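Long-range contacts in glycoside Hydrolase (Bacteroides uniformis, PDB 5T99), which probably hydrolyses terminal beta-galactosidic linkages as a family 2 glycoside hydrolase of an agarose-degrading pathway, and binds the inhibitor D-galacto-isofagomine: residues N58-E66 against Y163-V172; P155-Y163 against D373-G383. All blocks are in the same frame, centred on the assembly; numbering follows the deposited sequence.

Contact 1: residues N58-E66 against Y163-V172; sequences NLPHDWAIE and YPGAGIYRNV
Asp62 OD1 is gripped from opposite faces of its carboxylate by two backbone N-H groups, Ala166 N at 2.8 Å across the contact and, at greater length, Ala64 N, which closes an Asx turn within 58-66. The segments are two buried loops of the sugar-binding domain of a family 2 glycoside hydrolase, the first following strand 55-57 and the second leading into strand 172-177. Tyr163 OH donates to Asp62 OD2 on its syn side at 2.7 Å; OD2 lies at the ring edge, in its plane, with the carboxylate turned 51° from the ring. With its CG anti to the backbone N (chi1 -178°), Asp62 brings its carboxylate to Ala166 N and Tyr163 OH, and Ala323 N is a further partner of OD2. These bonds hold the buried carboxylate against rotation.

The backbones are joined by two more bonds: His61 N to Ile168 O at 2.9 Å and Trp63 N to Ala166 O at 2.8 Å, the latter nearly along the C=O axis. Gly167 suits its place, since a side chain there would run into His61 O. Where the second loop runs into strand 172-177, Leu59 CD1 touches two methyls, Val172 CG2 at 3.6 Å and, beside it, Ile168 CG2. Trp63 CG takes the crowded position between its own N and carbonyl carbon (chi1 87°), which lays the indole over Ala166, whose CB stands 3.6 Å from the centroid of the six-membered ring.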
loop_
_atom_site.group_PDB
_atom_site.type_symbol
_atom_site.label_atom_id
_atom_site.label_comp_id
_atom_site.label_asym_id
_atom_site.label_seq_id
_atom_site.Cartn_x
_atom_site.Cartn_y
_atom_site.Cartn_z
ATOM N N ASN A 58 -11.252 20.006 1.258
ATOM C CA ASN A 58 -10.223 19.725 0.251
ATOM C C ASN A 58 -10.092 18.211 0.034
ATOM O O ASN A 58 -10.196 17.427 0.972
ATOM C CB ASN A 58 -8.866 20.297 0.671
ATOM C CG ASN A 58 -8.887 21.805 0.857
ATOM O OD1 ASN A 58 -9.756 22.519 0.334
ATOM N ND2 ASN A 58 -7.911 22.305 1.605
ATOM N N LEU A 59 -9.855 17.827 -1.219
ATOM C CA LEU A 59 -9.611 16.437 -1.596
ATOM C C LEU A 59 -8.137 16.142 -1.294
ATOM O O LEU A 59 -7.361 17.087 -1.153
ATOM C CB LEU A 59 -9.912 16.237 -3.090
ATOM C CG LEU A 59 -11.288 16.694 -3.580
ATOM C CD1 LEU A 59 -11.413 16.469 -5.074
ATOM C CD2 LEU A 59 -12.395 15.973 -2.829
ATOM N N PRO A 60 -7.729 14.875 -1.187
ATOM C CA PRO A 60 -8.594 13.685 -1.314
ATOM C C PRO A 60 -9.498 13.461 -0.105
ATOM O O PRO A 60 -9.203 13.950 0.982
ATOM C CB PRO A 60 -7.587 12.541 -1.450
ATOM C CG PRO A 60 -6.367 13.020 -0.733
ATOM C CD PRO A 60 -6.381 14.526 -0.709
ATOM N N HIS A 61 -10.576 12.711 -0.313
ATOM C CA HIS A 61 -11.658 12.568 0.677
ATOM C C HIS A 61 -12.331 11.187 0.606
ATOM O O HIS A 61 -12.795 10.758 -0.462
ATOM C CB HIS A 61 -12.696 13.682 0.436
ATOM C CG HIS A 61 -13.927 13.585 1.289
ATOM N ND1 HIS A 61 -13.893 13.655 2.666
ATOM C CD2 HIS A 61 -15.233 13.475 0.954
ATOM C CE1 HIS A 61 -15.123 13.567 3.140
ATOM N NE2 HIS A 61 -15.954 13.450 2.119
ATOM N N ASP A 62 -12.367 10.512 1.750
ATOM C CA ASP A 62 -13.130 9.282 1.954
ATOM C C ASP A 62 -14.272 9.641 2.900
ATOM O O ASP A 62 -14.031 9.857 4.090
ATOM C CB ASP A 62 -12.203 8.237 2.592
ATOM C CG ASP A 62 -12.865 6.876 2.831
ATOM O OD1 ASP A 62 -13.985 6.607 2.312
ATOM O OD2 ASP A 62 -12.214 6.065 3.543
ATOM N N TRP A 63 -15.505 9.741 2.398
ATOM C CA TRP A 63 -16.645 10.012 3.295
ATOM C C TRP A 63 -17.028 8.808 4.167
ATOM O O TRP A 63 -17.645 8.993 5.205
ATOM C CB TRP A 63 -17.866 10.574 2.546
ATOM C CG TRP A 63 -18.820 9.564 1.947
ATOM C CD1 TRP A 63 -19.615 8.670 2.619
ATOM C CD2 TRP A 63 -19.101 9.378 0.556
ATOM N NE1 TRP A 63 -20.356 7.942 1.729
ATOM C CE2 TRP A 63 -20.067 8.353 0.458
ATOM C CE3 TRP A 63 -18.630 9.978 -0.617
ATOM C CZ2 TRP A 63 -20.573 7.912 -0.768
ATOM C CZ3 TRP A 63 -19.135 9.545 -1.839
ATOM C CH2 TRP A 63 -20.102 8.524 -1.903
ATOM N N ALA A 64 -16.663 7.591 3.750
ATOM C CA ALA A 64 -17.107 6.367 4.435
ATOM C C ALA A 64 -16.447 6.120 5.785
ATOM O O ALA A 64 -16.979 5.366 6.590
ATOM C CB ALA A 64 -16.920 5.149 3.539
ATOM N N ILE A 65 -15.289 6.732 6.024
ATOM C CA ILE A 65 -14.566 6.588 7.299
ATOM C C ILE A 65 -15.153 7.449 8.437
ATOM O O ILE A 65 -14.759 7.295 9.587
ATOM C CB ILE A 65 -13.054 6.901 7.090
ATOM C CG1 ILE A 65 -12.167 6.334 8.211
ATOM C CG2 ILE A 65 -12.815 8.402 6.923
ATOM C CD1 ILE A 65 -12.241 4.832 8.383
ATOM N N GLU A 66 -16.108 8.329 8.119
ATOM C CA GLU A 66 -16.657 9.314 9.063
ATOM C C GLU A 66 -17.944 8.896 9.810
ATOM O O GLU A 66 -18.120 9.293 10.957
ATOM C CB GLU A 66 -16.943 10.625 8.311
ATOM C CG GLU A 66 -15.735 11.224 7.594
ATOM C CD GLU A 66 -16.072 12.406 6.698
ATOM O OE1 GLU A 66 -15.165 13.214 6.414
ATOM O OE2 GLU A 66 -17.230 12.539 6.259
ATOM N N TYR A 163 -13.045 -3.218 2.568
ATOM C CA TYR A 163 -13.402 -1.800 2.662
ATOM C C TYR A 163 -12.808 -1.025 1.481
ATOM O O TYR A 163 -11.581 -0.946 1.355
ATOM C CB TYR A 163 -12.884 -1.203 3.969
ATOM C CG TYR A 163 -13.129 0.271 4.123
ATOM C CD1 TYR A 163 -14.368 0.735 4.527
ATOM C CD2 TYR A 163 -12.124 1.205 3.872
ATOM C CE1 TYR A 163 -14.620 2.090 4.673
ATOM C CE2 TYR A 163 -12.365 2.569 4.016
ATOM C CZ TYR A 163 -13.623 2.999 4.426
ATOM O OH TYR A 163 -13.921 4.327 4.592
ATOM N N PRO A 164 -13.669 -0.457 0.622
ATOM C CA PRO A 164 -13.187 0.320 -0.522
ATOM C C PRO A 164 -12.990 1.807 -0.262
ATOM O O PRO A 164 -12.258 2.467 -1.018
ATOM C CB PRO A 164 -14.304 0.143 -1.542
ATOM C CG PRO A 164 -15.538 0.035 -0.713
ATOM C CD PRO A 164 -15.138 -0.567 0.614
ATOM N N GLY A 165 -13.646 2.334 0.772
ATOM C CA GLY A 165 -13.836 3.781 0.906
ATOM C C GLY A 165 -14.934 4.262 -0.036
ATOM O O GLY A 165 -15.493 3.476 -0.804
ATOM N N ALA A 166 -15.253 5.549 0.035
ATOM C CA ALA A 166 -16.222 6.165 -0.877
ATOM C C ALA A 166 -15.900 7.635 -1.011
ATOM O O ALA A 166 -15.692 8.317 -0.006
ATOM C CB ALA A 166 -17.642 5.986 -0.362
ATOM N N GLY A 167 -15.849 8.126 -2.241
ATOM C CA GLY A 167 -15.471 9.523 -2.492
ATOM C C GLY A 167 -14.332 9.684 -3.475
ATOM O O GLY A 167 -13.801 8.705 -3.988
ATOM N N ILE A 168 -13.949 10.933 -3.716
ATOM C CA ILE A 168 -12.790 11.252 -4.537
ATOM C C ILE A 168 -11.602 11.112 -3.596
ATOM O O ILE A 168 -11.097 12.094 -3.050
ATOM C CB ILE A 168 -12.887 12.654 -5.182
ATOM C CG1 ILE A 168 -14.216 12.788 -5.956
ATOM C CG2 ILE A 168 -11.694 12.877 -6.104
ATOM C CD1 ILE A 168 -14.470 14.158 -6.559
ATOM N N TYR A 169 -11.203 9.853 -3.409
ATOM C CA TYR A 169 -10.232 9.417 -2.402
ATOM C C TYR A 169 -8.761 9.529 -2.838
ATOM O O TYR A 169 -7.845 9.254 -2.036
ATOM C CB TYR A 169 -10.541 7.970 -1.974
ATOM C CG TYR A 169 -10.133 6.889 -2.972
ATOM C CD1 TYR A 169 -9.067 6.025 -2.706
ATOM C CD2 TYR A 169 -10.816 6.723 -4.183
ATOM C CE1 TYR A 169 -8.687 5.045 -3.624
ATOM C CE2 TYR A 169 -10.451 5.757 -5.094
ATOM C CZ TYR A 169 -9.385 4.923 -4.823
ATOM O OH TYR A 169 -9.030 3.967 -5.749
ATOM N N ARG A 170 -8.528 9.895 -4.100
ATOM C CA ARG A 170 -7.168 10.128 -4.613
ATOM C C ARG A 170 -7.081 11.523 -5.199
ATOM O O ARG A 170 -8.106 12.180 -5.413
ATOM C CB ARG A 170 -6.792 9.095 -5.680
ATOM C CG ARG A 170 -6.670 7.663 -5.167
ATOM C CD ARG A 170 -6.056 6.767 -6.224
ATOM N NE ARG A 170 -5.937 5.378 -5.772
ATOM C CZ ARG A 170 -5.904 4.311 -6.573
ATOM N NH1 ARG A 170 -6.010 4.435 -7.901
ATOM N NH2 ARG A 170 -5.806 3.093 -6.040
ATOM N N ASN A 171 -5.856 11.965 -5.475
ATOM C CA ASN A 171 -5.624 13.344 -5.894
ATOM C C ASN A 171 -6.281 13.659 -7.238
ATOM O O ASN A 171 -6.574 12.761 -8.041
ATOM C CB ASN A 171 -4.128 13.653 -5.972
ATOM C CG ASN A 171 -3.418 13.522 -4.638
ATOM O OD1 ASN A 171 -2.427 12.793 -4.527
ATOM N ND2 ASN A 171 -3.904 14.219 -3.627
ATOM N N VAL A 172 -6.512 14.950 -7.450
ATOM C CA VAL A 172 -7.095 15.476 -8.675
ATOM C C VAL A 172 -6.116 16.504 -9.225
ATOM O O VAL A 172 -5.507 17.244 -8.452
ATOM C CB VAL A 172 -8.479 16.107 -8.399
ATOM C CG1 VAL A 172 -9.109 16.629 -9.682
ATOM C CG2 VAL A 172 -9.406 15.079 -7.752
#

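Contact 2: residues P155-Y163 against D373-G383. With GIF (D-galacto-isofagomine), chain C.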
loop_
_atom_site.group_PDB
_atom_site.type_symbol
_atom_site.label_atom_id
_atom_site.label_comp_id
_atom_site.label_asym_id
_atom_site.label_seq_id
_atom_site.Cartn_x
_atom_site.Cartn_y
_atom_site.Cartn_z
ATOM N N PRO A 155 -21.570 4.630 -5.576
ATOM C CA PRO A 155 -21.096 3.311 -5.161
ATOM C C PRO A 155 -22.243 2.419 -4.690
ATOM O O PRO A 155 -23.130 2.886 -3.965
ATOM C CB PRO A 155 -20.142 3.618 -4.000
ATOM C CG PRO A 155 -20.567 4.957 -3.502
ATOM C CD PRO A 155 -20.998 5.692 -4.732
ATOM N N ARG A 156 -22.207 1.157 -5.109
ATOM C CA ARG A 156 -23.262 0.192 -4.825
ATOM C C ARG A 156 -22.884 -0.701 -3.663
ATOM O O ARG A 156 -21.704 -0.932 -3.405
ATOM C CB ARG A 156 -23.506 -0.683 -6.049
ATOM C CG ARG A 156 -23.918 0.084 -7.290
ATOM C CD ARG A 156 -24.304 -0.881 -8.396
ATOM N NE ARG A 156 -24.490 -0.213 -9.684
ATOM C CZ ARG A 156 -24.798 -0.833 -10.824
ATOM N NH1 ARG A 156 -24.971 -2.157 -10.849
ATOM N NH2 ARG A 156 -24.943 -0.126 -11.947
ATOM N N ASP A 157 -23.893 -1.223 -2.970
ATOM C CA ASP A 157 -23.649 -2.221 -1.941
ATOM C C ASP A 157 -23.261 -3.508 -2.660
ATOM O O ASP A 157 -23.619 -3.710 -3.817
ATOM C CB ASP A 157 -24.872 -2.428 -1.013
ATOM C CG ASP A 157 -24.486 -3.027 0.373
ATOM O OD1 ASP A 157 -23.331 -3.489 0.581
ATOM O OD2 ASP A 157 -25.355 -3.031 1.275
ATOM N N LEU A 158 -22.492 -4.343 -1.972
ATOM C CA LEU A 158 -22.073 -5.649 -2.476
ATOM C C LEU A 158 -21.170 -5.536 -3.715
ATOM O O LEU A 158 -21.233 -6.365 -4.623
ATOM C CB LEU A 158 -23.303 -6.531 -2.737
ATOM C CG LEU A 158 -24.297 -6.580 -1.567
ATOM C CD1 LEU A 158 -25.627 -7.200 -1.981
ATOM C CD2 LEU A 158 -23.671 -7.324 -0.392
ATOM N N SER A 159 -20.327 -4.504 -3.719
ATOM C CA SER A 159 -19.417 -4.218 -4.821
ATOM C C SER A 159 -17.944 -4.434 -4.465
ATOM O O SER A 159 -17.063 -4.209 -5.314
ATOM C CB SER A 159 -19.620 -2.778 -5.278
ATOM O OG SER A 159 -19.219 -1.867 -4.275
ATOM N N SER A 160 -17.688 -4.880 -3.227
ATOM C CA SER A 160 -16.330 -5.057 -2.704
ATOM C C SER A 160 -16.304 -6.050 -1.544
ATOM O O SER A 160 -17.139 -5.971 -0.664
ATOM C CB SER A 160 -15.770 -3.715 -2.240
ATOM O OG SER A 160 -14.407 -3.849 -1.909
ATOM N N ARG A 161 -15.337 -6.964 -1.543
ATOM C CA ARG A 161 -15.152 -7.916 -0.434
ATOM C C ARG A 161 -14.350 -7.324 0.731
ATOM O O ARG A 161 -14.248 -7.937 1.780
ATOM C CB ARG A 161 -14.446 -9.186 -0.914
ATOM C CG ARG A 161 -15.139 -9.875 -2.073
ATOM C CD ARG A 161 -14.506 -11.214 -2.402
ATOM N NE ARG A 161 -13.101 -11.104 -2.820
ATOM C CZ ARG A 161 -12.033 -11.312 -2.042
ATOM N NH1 ARG A 161 -10.817 -11.183 -2.557
ATOM N NH2 ARG A 161 -12.144 -11.644 -0.762
ATOM N N TRP A 162 -13.765 -6.144 0.536
ATOM C CA TRP A 162 -13.026 -5.435 1.587
ATOM C C TRP A 162 -13.485 -3.990 1.581
ATOM O O TRP A 162 -14.215 -3.583 0.683
ATOM C CB TRP A 162 -11.514 -5.512 1.329
ATOM C CG TRP A 162 -11.100 -4.933 0.004
ATOM C CD1 TRP A 162 -10.705 -3.655 -0.245
ATOM C CD2 TRP A 162 -11.078 -5.611 -1.251
ATOM N NE1 TRP A 162 -10.420 -3.494 -1.578
ATOM C CE2 TRP A 162 -10.639 -4.682 -2.220
ATOM C CE3 TRP A 162 -11.359 -6.920 -1.647
ATOM C CZ2 TRP A 162 -10.481 -5.020 -3.565
ATOM C CZ3 TRP A 162 -11.202 -7.259 -2.991
ATOM C CH2 TRP A 162 -10.764 -6.305 -3.932
ATOM N N TYR A 163 -13.045 -3.218 2.568
ATOM C CA TYR A 163 -13.402 -1.800 2.662
ATOM C C TYR A 163 -12.808 -1.025 1.481
ATOM O O TYR A 163 -11.581 -0.946 1.355
ATOM C CB TYR A 163 -12.884 -1.203 3.969
ATOM C CG TYR A 163 -13.129 0.271 4.123
ATOM C CD1 TYR A 163 -14.368 0.735 4.527
ATOM C CD2 TYR A 163 -12.124 1.205 3.872
ATOM C CE1 TYR A 163 -14.620 2.090 4.673
ATOM C CE2 TYR A 163 -12.365 2.569 4.016
ATOM C CZ TYR A 163 -13.623 2.999 4.426
ATOM O OH TYR A 163 -13.921 4.327 4.592
ATOM N N ASP A 373 -10.041 -8.348 -9.004
ATOM C CA ASP A 373 -10.414 -9.420 -8.067
ATOM C C ASP A 373 -11.419 -10.415 -8.666
ATOM O O ASP A 373 -11.589 -11.517 -8.137
ATOM C CB ASP A 373 -10.972 -8.811 -6.775
ATOM C CG ASP A 373 -11.325 -9.853 -5.739
ATOM O OD1 ASP A 373 -10.443 -10.668 -5.380
ATOM O OD2 ASP A 373 -12.494 -9.860 -5.287
ATOM N N GLU A 374 -12.089 -10.037 -9.751
ATOM C CA GLU A 374 -12.940 -10.978 -10.508
ATOM C C GLU A 374 -12.983 -10.573 -11.981
ATOM O O GLU A 374 -12.721 -9.420 -12.306
ATOM C CB GLU A 374 -14.359 -11.029 -9.917
ATOM C CG GLU A 374 -15.114 -9.710 -9.979
ATOM C CD GLU A 374 -16.497 -9.776 -9.345
ATOM O OE1 GLU A 374 -16.611 -10.221 -8.197
ATOM O OE2 GLU A 374 -17.473 -9.359 -9.988
ATOM N N TRP A 375 -13.310 -11.520 -12.861
ATOM C CA TRP A 375 -13.315 -11.249 -14.295
ATOM C C TRP A 375 -14.738 -11.239 -14.829
ATOM O O TRP A 375 -15.437 -10.270 -14.588
ATOM C CB TRP A 375 -12.408 -12.219 -15.051
ATOM C CG TRP A 375 -10.964 -12.132 -14.702
ATOM C CD1 TRP A 375 -10.316 -11.103 -14.076
ATOM C CD2 TRP A 375 -9.968 -13.118 -14.992
ATOM N NE1 TRP A 375 -8.982 -11.396 -13.944
ATOM C CE2 TRP A 375 -8.738 -12.625 -14.500
ATOM C CE3 TRP A 375 -9.996 -14.375 -15.622
ATOM C CZ2 TRP A 375 -7.550 -13.342 -14.608
ATOM C CZ3 TRP A 375 -8.817 -15.083 -15.737
ATOM C CH2 TRP A 375 -7.605 -14.564 -15.229
ATOM N N THR A 376 -15.168 -12.285 -15.547
ATOM C CA THR A 376 -16.541 -12.350 -16.072
ATOM C C THR A 376 -17.501 -12.977 -15.071
ATOM O O THR A 376 -18.687 -12.706 -15.142
ATOM C CB THR A 376 -16.648 -13.127 -17.410
ATOM O OG1 THR A 376 -16.463 -14.536 -17.192
ATOM C CG2 THR A 376 -15.627 -12.607 -18.430
ATOM N N LYS A 377 -16.991 -13.820 -14.170
ATOM C CA LYS A 377 -17.810 -14.527 -13.166
ATOM C C LYS A 377 -17.779 -13.782 -11.826
ATOM O O LYS A 377 -16.702 -13.488 -11.298
ATOM C CB LYS A 377 -17.287 -15.951 -12.940
ATOM C CG LYS A 377 -17.372 -16.891 -14.136
ATOM C CD LYS A 377 -18.782 -17.432 -14.355
ATOM C CE LYS A 377 -18.801 -18.918 -14.739
ATOM N NZ LYS A 377 -18.401 -19.129 -16.153
ATOM N N ALA A 378 -18.967 -13.524 -11.275
ATOM C CA ALA A 378 -19.146 -12.726 -10.047
ATOM C C ALA A 378 -18.737 -13.450 -8.768
ATOM O O ALA A 378 -19.136 -14.586 -8.544
ATOM C CB ALA A 378 -20.605 -12.306 -9.923
ATOM N N LYS A 379 -17.932 -12.777 -7.947
ATOM C CA LYS A 379 -17.746 -13.130 -6.539
ATOM C C LYS A 379 -18.746 -12.379 -5.687
ATOM O O LYS A 379 -19.289 -12.952 -4.749
ATOM C CB LYS A 379 -16.353 -12.769 -6.038
ATOM C CG LYS A 379 -15.219 -13.601 -6.600
ATOM C CD LYS A 379 -13.906 -13.089 -6.041
ATOM C CE LYS A 379 -12.750 -13.959 -6.471
ATOM N NZ LYS A 379 -11.446 -13.315 -6.196
ATOM N N VAL A 380 -18.953 -11.094 -5.994
ATOM C CA VAL A 380 -19.962 -10.262 -5.328
ATOM C C VAL A 380 -20.914 -9.700 -6.373
ATOM O O VAL A 380 -20.531 -9.562 -7.528
ATOM C CB VAL A 380 -19.327 -9.128 -4.496
ATOM C CG1 VAL A 380 -18.511 -9.713 -3.352
ATOM C CG2 VAL A 380 -18.460 -8.202 -5.349
ATOM N N ASP A 381 -22.138 -9.370 -5.961
ATOM C CA ASP A 381 -23.232 -9.012 -6.894
ATOM C C ASP A 381 -22.943 -7.828 -7.792
ATOM O O ASP A 381 -23.310 -7.845 -8.958
ATOM C CB ASP A 381 -24.552 -8.748 -6.138
ATOM C CG ASP A 381 -25.278 -10.030 -5.736
ATOM O OD1 ASP A 381 -26.284 -9.936 -5.014
ATOM O OD2 ASP A 381 -24.860 -11.137 -6.137
ATOM N N ASN A 382 -22.292 -6.804 -7.244
ATOM C CA ASN A 382 -21.952 -5.600 -8.002
ATOM C C ASN A 382 -20.432 -5.404 -8.167
ATOM O O ASN A 382 -19.942 -4.271 -8.190
ATOM C CB ASN A 382 -22.612 -4.388 -7.345
ATOM C CG ASN A 382 -24.131 -4.467 -7.381
ATOM O OD1 ASN A 382 -24.732 -4.489 -8.454
ATOM N ND2 ASN A 382 -24.756 -4.506 -6.213
ATOM N N GLY A 383 -19.704 -6.518 -8.298
ATOM C CA GLY A 383 -18.268 -6.504 -8.554
ATOM C C GLY A 383 -17.911 -6.156 -9.997
ATOM O O GLY A 383 -18.776 -5.744 -10.799
HETATM C C GIF C . -8.252 -13.404 -0.887
HETATM N N GIF C . -7.832 -14.668 -0.301
HETATM O O GIF C . -8.209 -15.357 4.030
HETATM C C1 GIF C . -8.148 -12.294 0.141
HETATM O O1 GIF C . -10.220 -12.818 1.239
HETATM C C2 GIF C . -8.817 -12.682 1.457
HETATM O O2 GIF C . -8.765 -11.117 -0.377
HETATM C C3 GIF C . -8.254 -13.987 2.011
HETATM C C4 GIF C . -8.368 -15.102 0.977
HETATM C C5 GIF C . -8.972 -14.386 3.302
HETATM O O HOH W 1 -14.118 -6.973 -4.350
#
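Arg161 grips Asp373 side-on, NE to OD2 at 2.8 Å and NH1 to OD1 at 2.9 Å, both oxygens met on their syn sides. A bend at chi3 (-62°) turns the guanidinium so that this edge faces the carboxylate while the ligand is also reached: Arg161 NH1 donates to O2 of galacto-isofagomine and Arg161 NH2 to O1, each at 3.0 Å. Lys379, extended beyond CG, brings NZ to Asp373 OD1 from the other face of the carboxylate, completing a salt-bridge network that probably offsets the closeness of the two cations. Here a loop of the sugar-binding domain, which contributes Arg161 to the pocket with Glu494 and His349, meets the loop after strand 366-370 of the TIM barrel. Replacing the arginine by alanine removes both halves of the side-on pair, and is likely to leave Asp373 OD2 without its NE donor and ligand hydroxyls O1 and O2 without these partners. The CH2-CZ3 edge of Trp162 abuts Asp373, ring and carboxylate 77° apart. Farther out, Val380 CG1 packs on Arg161 CG at 3.6 Å. Asn382 has CG anti to its carbonyl carbon (chi1 -64°), from where ND2 donates to Asp157 O at 2.8 Å, while its backbone N bonds Leu158 O at 2.9 Å.

Overall arrangement
The two contacts illustrate how one long loop, between strands 146-153 and 172-177, can serve two settings. Contact 1 is buried and stays inside the sugar-binding domain; contact 2 lies nearer the surface and crosses to the TIM barrel, where its Arg161 lines the ligand pocket. Their centres are 19 Å apart, yet they share Tyr163, whose side chain, of the two contacts, takes part in contact 1, and Trp63 CH2 packs against Pro155 CG at 3.9 Å. Each centres on an aspartate, but the chemistry differs: Asp62 is held by uncharged donors in a buried setting, whereas Asp373 is paired with an arginine and a lysine beside a bound sugar mimic.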